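Local structure of GNA33 (Neisseria gonorrhoeae FA 1090, 2G5D) at residues Q63-G68 and G350-V355; Q76-V81 and R101-W106. The protein probably acts as a lytic transglycosylase that cleaves peptidoglycan between N-acetylmuramic acid and N-acetylglucosamine, forming a 1,6-anhydro bond in the N-acetylmuramic acid. All coordinates share one frame; numbering follows the deposited sequence.

Contact 1. Residues Q63-G68 and G350-V355; sequences QSFRLG and GAPLFV
Phe65, Gly350 and Pro352 form a small, buried, apolar contact where helix 58-72 packs on the loop-and-strand segment 350-355, which belongs to the 3D domain, a family of the double-psi beta-barrel clan. The Phe65 ring carries the helix side of it. Its CA-CB bond does not aim at the strand; with CG anti to the backbone N (chi1 -172°) the ring instead swings across, and its CD1-CE1 side reaches the other segment. There CD1 lies 4.0 Å from Pro352 CG, and CE1 is the same 4.0 Å from Pro352 CD, so two neighbouring ring atoms rest on two neighbouring methylenes. The approach is oblique, not a flat stack. Gly350 O sits at the ring edge, in the plane of the ring, 3.8 Å from Phe65 CE1. Gly350 itself has phi 102°, a backbone shape that suits a residue without a side chain. Segment 350-355 is joined by backbone hydrogen bonds to neighbouring strands: Gly350 and Ala351 with Ala372, Pro352 with Leu411. Met371 packs on both Phe65 and Pro352, while Val81, Cys82 and Ala85 of helix 79-86 also touch Phe65. With no hydrogen bond between them, the two segments meet by van der Waals packing, consistent with a helix lying against barrel strands; the Gly350 carbonyl oxygen is probably mildly favoured at the ring edge by the slightly positive C-H rim.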
ATOM      1  N   GLN A  63     -10.856  15.039   6.711  1.00 27.65           N
ATOM      2  CA  GLN A  63      -9.394  15.042   6.890  1.00 27.97           C
ATOM      3  C   GLN A  63      -8.707  14.147   5.852  1.00 27.61           C
ATOM      4  O   GLN A  63      -7.755  14.557   5.183  1.00 27.75           O
ATOM      5  CB  GLN A  63      -9.011  14.568   8.293  1.00 28.24           C
ATOM      6  CG  GLN A  63      -9.240  15.608   9.379  1.00 29.08           C
ATOM      7  CD  GLN A  63      -9.003  15.041  10.745  1.00 27.08           C
ATOM      8  OE1 GLN A  63      -9.737  14.154  11.198  1.00 29.69           O
ATOM      9  NE2 GLN A  63      -7.998  15.529  11.411  1.00 24.60           N
ATOM     10  N   SER A  64      -9.197  12.921   5.713  1.00 28.09           N
ATOM     11  CA  SER A  64      -8.587  11.953   4.814  1.00 28.13           C
ATOM     12  C   SER A  64      -8.674  12.444   3.355  1.00 27.90           C
ATOM     13  O   SER A  64      -7.674  12.414   2.621  1.00 28.06           O
ATOM     14  CB  SER A  64      -9.266  10.598   5.021  1.00 28.74           C
ATOM     15  OG  SER A  64      -8.625   9.558   4.321  1.00 28.65           O
ATOM     16  N   PHE A  65      -9.844  12.939   2.938  1.00 28.03           N
ATOM     17  CA  PHE A  65     -10.010  13.497   1.562  1.00 28.24           C
ATOM     18  C   PHE A  65      -9.067  14.669   1.257  1.00 27.72           C
ATOM     19  O   PHE A  65      -8.495  14.744   0.165  1.00 27.94           O
ATOM     20  CB  PHE A  65     -11.477  13.889   1.262  1.00 28.63           C
ATOM     21  CG  PHE A  65     -11.718  14.271  -0.191  1.00 28.81           C
ATOM     22  CD1 PHE A  65     -11.580  13.334  -1.215  1.00 30.43           C
ATOM     23  CD2 PHE A  65     -12.064  15.577  -0.529  1.00 29.82           C
ATOM     24  CE1 PHE A  65     -11.785  13.696  -2.557  1.00 28.87           C
ATOM     25  CE2 PHE A  65     -12.283  15.958  -1.872  1.00 26.28           C
ATOM     26  CZ  PHE A  65     -12.151  15.017  -2.886  1.00 28.27           C
ATOM     27  N   ARG A  66      -8.941  15.593   2.212  1.00 27.70           N
ATOM     28  CA  ARG A  66      -8.039  16.760   2.134  1.00 27.34           C
ATOM     29  C   ARG A  66      -6.582  16.373   1.924  1.00 27.60           C
ATOM     30  O   ARG A  66      -5.876  17.024   1.150  1.00 26.88           O
ATOM     31  CB  ARG A  66      -8.140  17.646   3.406  1.00 28.58           C
ATOM     32  CG  ARG A  66      -9.333  18.643   3.496  1.00 27.70           C
ATOM     33  CD  ARG A  66      -8.996  19.689   4.577  1.00 27.47           C
ATOM     34  NE  ARG A  66     -10.124  20.551   4.935  1.00 28.13           N
ATOM     35  CZ  ARG A  66     -10.050  21.571   5.796  1.00 29.20           C
ATOM     36  NH1 ARG A  66      -8.899  21.872   6.384  1.00 26.52           N
ATOM     37  NH2 ARG A  66     -11.133  22.291   6.070  1.00 27.42           N
ATOM     38  N   LEU A  67      -6.126  15.314   2.609  1.00 26.35           N
ATOM     39  CA  LEU A  67      -4.770  14.781   2.398  1.00 26.57           C
ATOM     40  C   LEU A  67      -4.555  14.287   0.945  1.00 26.84           C
ATOM     41  O   LEU A  67      -3.525  14.562   0.329  1.00 25.67           O
ATOM     42  CB  LEU A  67      -4.469  13.656   3.415  1.00 26.45           C
ATOM     43  CG  LEU A  67      -4.360  13.993   4.906  1.00 26.40           C
ATOM     44  CD1 LEU A  67      -4.590  12.762   5.820  1.00 30.64           C
ATOM     45  CD2 LEU A  67      -3.046  14.630   5.245  1.00 27.10           C
ATOM     46  N   GLY A  68      -5.527  13.556   0.404  1.00 26.54           N
ATOM     47  CA  GLY A  68      -5.442  13.091  -0.976  1.00 27.53           C
ATOM     48  C   GLY A  68      -5.424  14.240  -1.986  1.00 27.97           C
ATOM     49  O   GLY A  68      -4.763  14.138  -3.009  1.00 29.39           O
ATOM     50  N   GLY A 350      -8.269   8.161  -5.545  1.00 29.93           N
ATOM     51  CA  GLY A 350      -8.592   9.343  -4.744  1.00 29.62           C
ATOM     52  C   GLY A 350     -10.037   9.421  -4.250  1.00 30.02           C
ATOM     53  O   GLY A 350     -10.352  10.235  -3.383  1.00 31.20           O
ATOM     54  N   ALA A 351     -10.915   8.574  -4.787  1.00 29.81           N
ATOM     55  CA  ALA A 351     -12.335   8.709  -4.572  1.00 29.42           C
ATOM     56  C   ALA A 351     -12.728   8.346  -3.155  1.00 29.48           C
ATOM     57  O   ALA A 351     -12.195   7.408  -2.583  1.00 28.93           O
ATOM     58  CB  ALA A 351     -13.128   7.854  -5.558  1.00 29.69           C
ATOM     59  N   PRO A 352     -13.665   9.108  -2.578  1.00 30.40           N
ATOM     60  CA  PRO A 352     -14.314   8.600  -1.356  1.00 29.46           C
ATOM     61  C   PRO A 352     -14.979   7.231  -1.612  1.00 30.28           C
ATOM     62  O   PRO A 352     -15.581   6.999  -2.669  1.00 29.51           O
ATOM     63  CB  PRO A 352     -15.336   9.703  -1.025  1.00 29.01           C
ATOM     64  CG  PRO A 352     -14.738  10.965  -1.666  1.00 29.55           C
ATOM     65  CD  PRO A 352     -14.130  10.465  -2.950  1.00 28.89           C
ATOM     66  N   LEU A 353     -14.860   6.311  -0.653  1.00 30.54           N
ATOM     67  CA  LEU A 353     -15.324   4.951  -0.875  1.00 30.08           C
ATOM     68  C   LEU A 353     -15.981   4.484   0.413  1.00 29.43           C
ATOM     69  O   LEU A 353     -15.334   4.387   1.445  1.00 29.29           O
ATOM     70  CB  LEU A 353     -14.120   4.075  -1.252  1.00 31.33           C
ATOM     71  CG  LEU A 353     -14.065   2.800  -2.135  1.00 33.86           C
ATOM     72  CD1 LEU A 353     -14.019   1.562  -1.273  1.00 33.89           C
ATOM     73  CD2 LEU A 353     -15.124   2.661  -3.234  1.00 35.09           C
ATOM     74  N   PHE A 354     -17.284   4.236   0.352  1.00 29.18           N
ATOM     75  CA  PHE A 354     -17.978   3.677   1.498  1.00 29.35           C
ATOM     76  C   PHE A 354     -17.874   2.159   1.526  1.00 29.59           C
ATOM     77  O   PHE A 354     -18.196   1.491   0.535  1.00 30.23           O
ATOM     78  CB  PHE A 354     -19.433   4.110   1.504  1.00 28.33           C
ATOM     79  CG  PHE A 354     -20.078   3.971   2.830  1.00 30.18           C
ATOM     80  CD1 PHE A 354     -20.144   5.071   3.701  1.00 29.27           C
ATOM     81  CD2 PHE A 354     -20.611   2.747   3.232  1.00 28.62           C
ATOM     82  CE1 PHE A 354     -20.739   4.946   4.974  1.00 28.25           C
ATOM     83  CE2 PHE A 354     -21.213   2.616   4.486  1.00 29.00           C
ATOM     84  CZ  PHE A 354     -21.269   3.720   5.358  1.00 28.74           C
ATOM     85  N   VAL A 355     -17.429   1.626   2.670  1.00 29.55           N
ATOM     86  CA  VAL A 355     -17.235   0.199   2.875  1.00 29.43           C
ATOM     87  C   VAL A 355     -18.114  -0.250   4.023  1.00 28.84           C
ATOM     88  O   VAL A 355     -18.001   0.243   5.142  1.00 27.70           O
ATOM     89  CB  VAL A 355     -15.731  -0.182   3.145  1.00 29.94           C
ATOM     90  CG1 VAL A 355     -15.551  -1.718   3.309  1.00 30.20           C
ATOM     91  CG2 VAL A 355     -14.869   0.290   2.032  1.00 31.28           C
TER

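Contact 2. Residues Q76-V81 and R101-W106; sequences QGWQDV and RYFTPW
Gly77 N donates to Gln79 OE1 over 2.8 Å, the shorter of two side-chain bonds that close the turn leading into helix 79-86. It is bent, 138° at the hydrogen, and the donor stands above the plane of the amide carbonyl. The other end of the same amide, Gln79 NE2, gives a bond of 2.9 Å to Gln76 OE1, again from above the acceptor's carbonyl plane. Bonded at both its O and its N, the amide is restrained in its rotation and ties Gln76 and Gly77 to the first turn of the helix.

The direct contact is apolar, and Val81 and Phe103 carry most of it. They come from opposite directions: Val81 CB lies 3.7 Å from Phe103 CZ, at the far end of the ring. Val81 CG1, set anti to the carbonyl carbon by chi1 of -68°, leans over the ring in an off-centre CH-pi contact, 4.3 Å from the Phe103 centroid and 30° off the ring normal. The same methyl meets Tyr102 CB at 4.0 Å. The Trp78 side chain runs across that of Phe103; its CZ3 meets the phenyl edge, in the plane of that ring, 3.9 Å from Phe103 CE2, but the indole is met obliquely, so this is no T-shaped stack. Phe98 of helix 92-102 adds an edge-to-face ring contact with Phe103.

Arg23 bridges the segments from outside: its O is hydrogen-bonded to Tyr102 OH, and its NH1 forms a salt bridge with Asp80 OD2. Apolar packing thus joins Trp78 and the start of helix 79-86 to the helix-to-strand junction leading into strand 103-110, which pairs with strand 403-413, and Arg23 adds a polar link.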
ATOM      1  N   GLN A  76      -8.080  16.435 -13.643  1.00 33.90           N
ATOM      2  CA  GLN A  76      -9.271  16.983 -14.283  1.00 33.18           C
ATOM      3  C   GLN A  76     -10.580  16.472 -13.672  1.00 31.28           C
ATOM      4  O   GLN A  76     -10.816  15.265 -13.561  1.00 30.35           O
ATOM      5  CB  GLN A  76      -9.232  16.747 -15.795  1.00 33.57           C
ATOM      6  CG  GLN A  76     -10.321  17.472 -16.631  1.00 35.74           C
ATOM      7  CD  GLN A  76     -10.580  18.923 -16.223  1.00 38.71           C
ATOM      8  OE1 GLN A  76      -9.653  19.731 -16.080  1.00 40.55           O
ATOM      9  NE2 GLN A  76     -11.856  19.265 -16.065  1.00 38.45           N
ATOM     10  N   GLY A  77     -11.420  17.416 -13.264  1.00 30.30           N
ATOM     11  CA  GLY A  77     -12.732  17.097 -12.721  1.00 29.56           C
ATOM     12  C   GLY A  77     -12.795  17.029 -11.200  1.00 29.98           C
ATOM     13  O   GLY A  77     -13.888  16.879 -10.635  1.00 29.32           O
ATOM     14  N   TRP A  78     -11.638  17.170 -10.541  1.00 30.15           N
ATOM     15  CA  TRP A  78     -11.546  17.094  -9.079  1.00 30.12           C
ATOM     16  C   TRP A  78     -11.176  18.434  -8.430  1.00 30.05           C
ATOM     17  O   TRP A  78     -11.145  18.532  -7.215  1.00 30.77           O
ATOM     18  CB  TRP A  78     -10.530  16.008  -8.634  1.00 29.30           C
ATOM     19  CG  TRP A  78     -10.964  14.559  -8.870  1.00 29.01           C
ATOM     20  CD1 TRP A  78     -10.696  13.799  -9.979  1.00 27.28           C
ATOM     21  CD2 TRP A  78     -11.700  13.704  -7.965  1.00 28.25           C
ATOM     22  NE1 TRP A  78     -11.214  12.543  -9.828  1.00 28.57           N
ATOM     23  CE2 TRP A  78     -11.844  12.451  -8.611  1.00 26.64           C
ATOM     24  CE3 TRP A  78     -12.256  13.880  -6.675  1.00 28.52           C
ATOM     25  CZ2 TRP A  78     -12.520  11.377  -8.030  1.00 28.50           C
ATOM     26  CZ3 TRP A  78     -12.912  12.801  -6.084  1.00 27.90           C
ATOM     27  CH2 TRP A  78     -13.050  11.572  -6.765  1.00 28.58           C
ATOM     28  N   GLN A  79     -10.930  19.464  -9.238  1.00 30.15           N
ATOM     29  CA  GLN A  79     -10.450  20.759  -8.757  1.00 30.20           C
ATOM     30  C   GLN A  79     -11.417  21.432  -7.788  1.00 29.63           C
ATOM     31  O   GLN A  79     -11.011  21.895  -6.723  1.00 29.25           O
ATOM     32  CB  GLN A  79     -10.181  21.731  -9.926  1.00 29.82           C
ATOM     33  CG  GLN A  79      -9.209  21.231 -10.998  1.00 31.34           C
ATOM     34  CD  GLN A  79      -9.908  20.627 -12.221  1.00 31.17           C
ATOM     35  OE1 GLN A  79     -10.950  19.973 -12.113  1.00 31.38           O
ATOM     36  NE2 GLN A  79      -9.326  20.847 -13.388  1.00 31.14           N
ATOM     37  N   ASP A  80     -12.684  21.519  -8.197  1.00 29.08           N
ATOM     38  CA  ASP A  80     -13.755  22.117  -7.395  1.00 28.35           C
ATOM     39  C   ASP A  80     -14.050  21.401  -6.059  1.00 28.07           C
ATOM     40  O   ASP A  80     -14.143  22.065  -5.015  1.00 27.51           O
ATOM     41  CB  ASP A  80     -15.037  22.252  -8.236  1.00 27.93           C
ATOM     42  CG  ASP A  80     -15.045  23.498  -9.084  1.00 28.14           C
ATOM     43  OD1 ASP A  80     -15.978  23.631  -9.907  1.00 27.88           O
ATOM     44  OD2 ASP A  80     -14.131  24.356  -8.927  1.00 27.58           O
ATOM     45  N   VAL A  81     -14.194  20.074  -6.083  1.00 28.06           N
ATOM     46  CA  VAL A  81     -14.364  19.323  -4.816  1.00 28.11           C
ATOM     47  C   VAL A  81     -13.157  19.479  -3.877  1.00 29.26           C
ATOM     48  O   VAL A  81     -13.316  19.669  -2.667  1.00 29.42           O
ATOM     49  CB  VAL A  81     -14.790  17.818  -4.998  1.00 28.72           C
ATOM     50  CG1 VAL A  81     -16.232  17.715  -5.567  1.00 26.86           C
ATOM     51  CG2 VAL A  81     -13.760  17.011  -5.849  1.00 26.97           C
ATOM     52  N   ARG A 101     -23.724  16.967  -0.914  1.00 30.48           N
ATOM     53  CA  ARG A 101     -24.005  18.043  -1.832  1.00 30.52           C
ATOM     54  C   ARG A 101     -23.151  17.998  -3.086  1.00 30.05           C
ATOM     55  O   ARG A 101     -23.597  18.440  -4.126  1.00 29.09           O
ATOM     56  CB  ARG A 101     -23.849  19.399  -1.131  1.00 30.81           C
ATOM     57  CG  ARG A 101     -25.124  19.797  -0.377  1.00 32.14           C
ATOM     58  CD  ARG A 101     -24.903  20.852   0.662  1.00 32.92           C
ATOM     59  NE  ARG A 101     -26.105  21.009   1.491  1.00 36.03           N
ATOM     60  CZ  ARG A 101     -26.480  22.140   2.076  1.00 36.01           C
ATOM     61  NH1 ARG A 101     -25.745  23.250   1.940  1.00 38.90           N
ATOM     62  NH2 ARG A 101     -27.600  22.164   2.808  1.00 36.91           N
ATOM     63  N   TYR A 102     -21.952  17.429  -2.982  1.00 29.30           N
ATOM     64  CA  TYR A 102     -20.958  17.496  -4.063  1.00 29.48           C
ATOM     65  C   TYR A 102     -20.647  16.162  -4.761  1.00 29.46           C
ATOM     66  O   TYR A 102     -20.076  16.141  -5.859  1.00 29.32           O
ATOM     67  CB  TYR A 102     -19.674  18.175  -3.548  1.00 29.95           C
ATOM     68  CG  TYR A 102     -19.784  19.689  -3.365  1.00 29.61           C
ATOM     69  CD1 TYR A 102     -20.225  20.242  -2.171  1.00 29.76           C
ATOM     70  CD2 TYR A 102     -19.438  20.561  -4.414  1.00 30.42           C
ATOM     71  CE1 TYR A 102     -20.320  21.643  -2.016  1.00 31.86           C
ATOM     72  CE2 TYR A 102     -19.530  21.944  -4.275  1.00 31.76           C
ATOM     73  CZ  TYR A 102     -19.971  22.485  -3.071  1.00 30.66           C
ATOM     74  OH  TYR A 102     -20.055  23.863  -2.936  1.00 31.75           O
ATOM     75  N   PHE A 103     -21.036  15.060  -4.128  1.00 29.72           N
ATOM     76  CA  PHE A 103     -20.750  13.717  -4.634  1.00 30.07           C
ATOM     77  C   PHE A 103     -22.026  12.911  -4.821  1.00 29.49           C
ATOM     78  O   PHE A 103     -23.057  13.164  -4.167  1.00 29.51           O
ATOM     79  CB  PHE A 103     -19.771  12.928  -3.720  1.00 29.29           C
ATOM     80  CG  PHE A 103     -18.428  13.604  -3.497  1.00 30.04           C
ATOM     81  CD1 PHE A 103     -18.323  14.721  -2.667  1.00 28.21           C
ATOM     82  CD2 PHE A 103     -17.268  13.104  -4.107  1.00 27.72           C
ATOM     83  CE1 PHE A 103     -17.107  15.358  -2.472  1.00 30.04           C
ATOM     84  CE2 PHE A 103     -16.033  13.717  -3.898  1.00 29.31           C
ATOM     85  CZ  PHE A 103     -15.946  14.848  -3.061  1.00 26.70           C
ATOM     86  N   THR A 104     -21.938  11.955  -5.740  1.00 29.54           N
ATOM     87  CA  THR A 104     -22.981  10.965  -5.991  1.00 28.96           C
ATOM     88  C   THR A 104     -22.425   9.578  -5.689  1.00 28.86           C
ATOM     89  O   THR A 104     -21.307   9.249  -6.125  1.00 27.42           O
ATOM     90  CB  THR A 104     -23.468  11.054  -7.472  1.00 29.65           C
ATOM     91  OG1 THR A 104     -24.089  12.321  -7.681  1.00 28.31           O
ATOM     92  CG2 THR A 104     -24.454   9.917  -7.821  1.00 28.75           C
ATOM     93  N   PRO A 105     -23.186   8.748  -4.927  1.00 29.36           N
ATOM     94  CA  PRO A 105     -22.736   7.386  -4.667  1.00 29.21           C
ATOM     95  C   PRO A 105     -23.079   6.395  -5.805  1.00 29.54           C
ATOM     96  O   PRO A 105     -24.210   6.351  -6.299  1.00 29.21           O
ATOM     97  CB  PRO A 105     -23.482   6.998  -3.367  1.00 29.56           C
ATOM     98  CG  PRO A 105     -24.299   8.196  -2.973  1.00 28.84           C
ATOM     99  CD  PRO A 105     -24.453   9.024  -4.226  1.00 28.87           C
ATOM    100  N   TRP A 106     -22.083   5.620  -6.202  1.00 29.92           N
ATOM    101  CA  TRP A 106     -22.242   4.559  -7.206  1.00 29.36           C
ATOM    102  C   TRP A 106     -21.980   3.233  -6.536  1.00 29.57           C
ATOM    103  O   TRP A 106     -20.827   2.913  -6.218  1.00 29.05           O
ATOM    104  CB  TRP A 106     -21.262   4.717  -8.372  1.00 28.65           C
ATOM    105  CG  TRP A 106     -21.473   5.972  -9.162  1.00 28.60           C
ATOM    106  CD1 TRP A 106     -21.061   7.234  -8.812  1.00 28.69           C
ATOM    107  CD2 TRP A 106     -22.149   6.098 -10.419  1.00 29.98           C
ATOM    108  NE1 TRP A 106     -21.419   8.129  -9.790  1.00 28.73           N
ATOM    109  CE2 TRP A 106     -22.080   7.464 -10.792  1.00 28.95           C
ATOM    110  CE3 TRP A 106     -22.774   5.181 -11.296  1.00 28.31           C
ATOM    111  CZ2 TRP A 106     -22.626   7.943 -11.994  1.00 28.91           C
ATOM    112  CZ3 TRP A 106     -23.324   5.662 -12.499  1.00 28.66           C
ATOM    113  CH2 TRP A 106     -23.250   7.032 -12.828  1.00 29.40           C
TER

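Overall arrangement
The centres of contacts 1 and 2 lie about 11 Å apart on the same side of the chain's centre, and they touch directly. Phe65 CZ is 3.8 Å from Phe103 CZ, and Pro352 CG reaches Phe103 CE2 at the same distance; Ala351 CA packs on Trp78 CH2. Along the chain, 63-68 comes first, then 76-81 and 101-106, and 350-355 last, so contact 1 spans contact 2. Helices 58-72 and 79-86 are consecutive, and strands 103-110 and 352-358 both pair with strand 403-413. Together the contacts bring N-terminal helices onto strands that include part of the 3D domain, uniting distant parts of the sequence in one hydrophobic core.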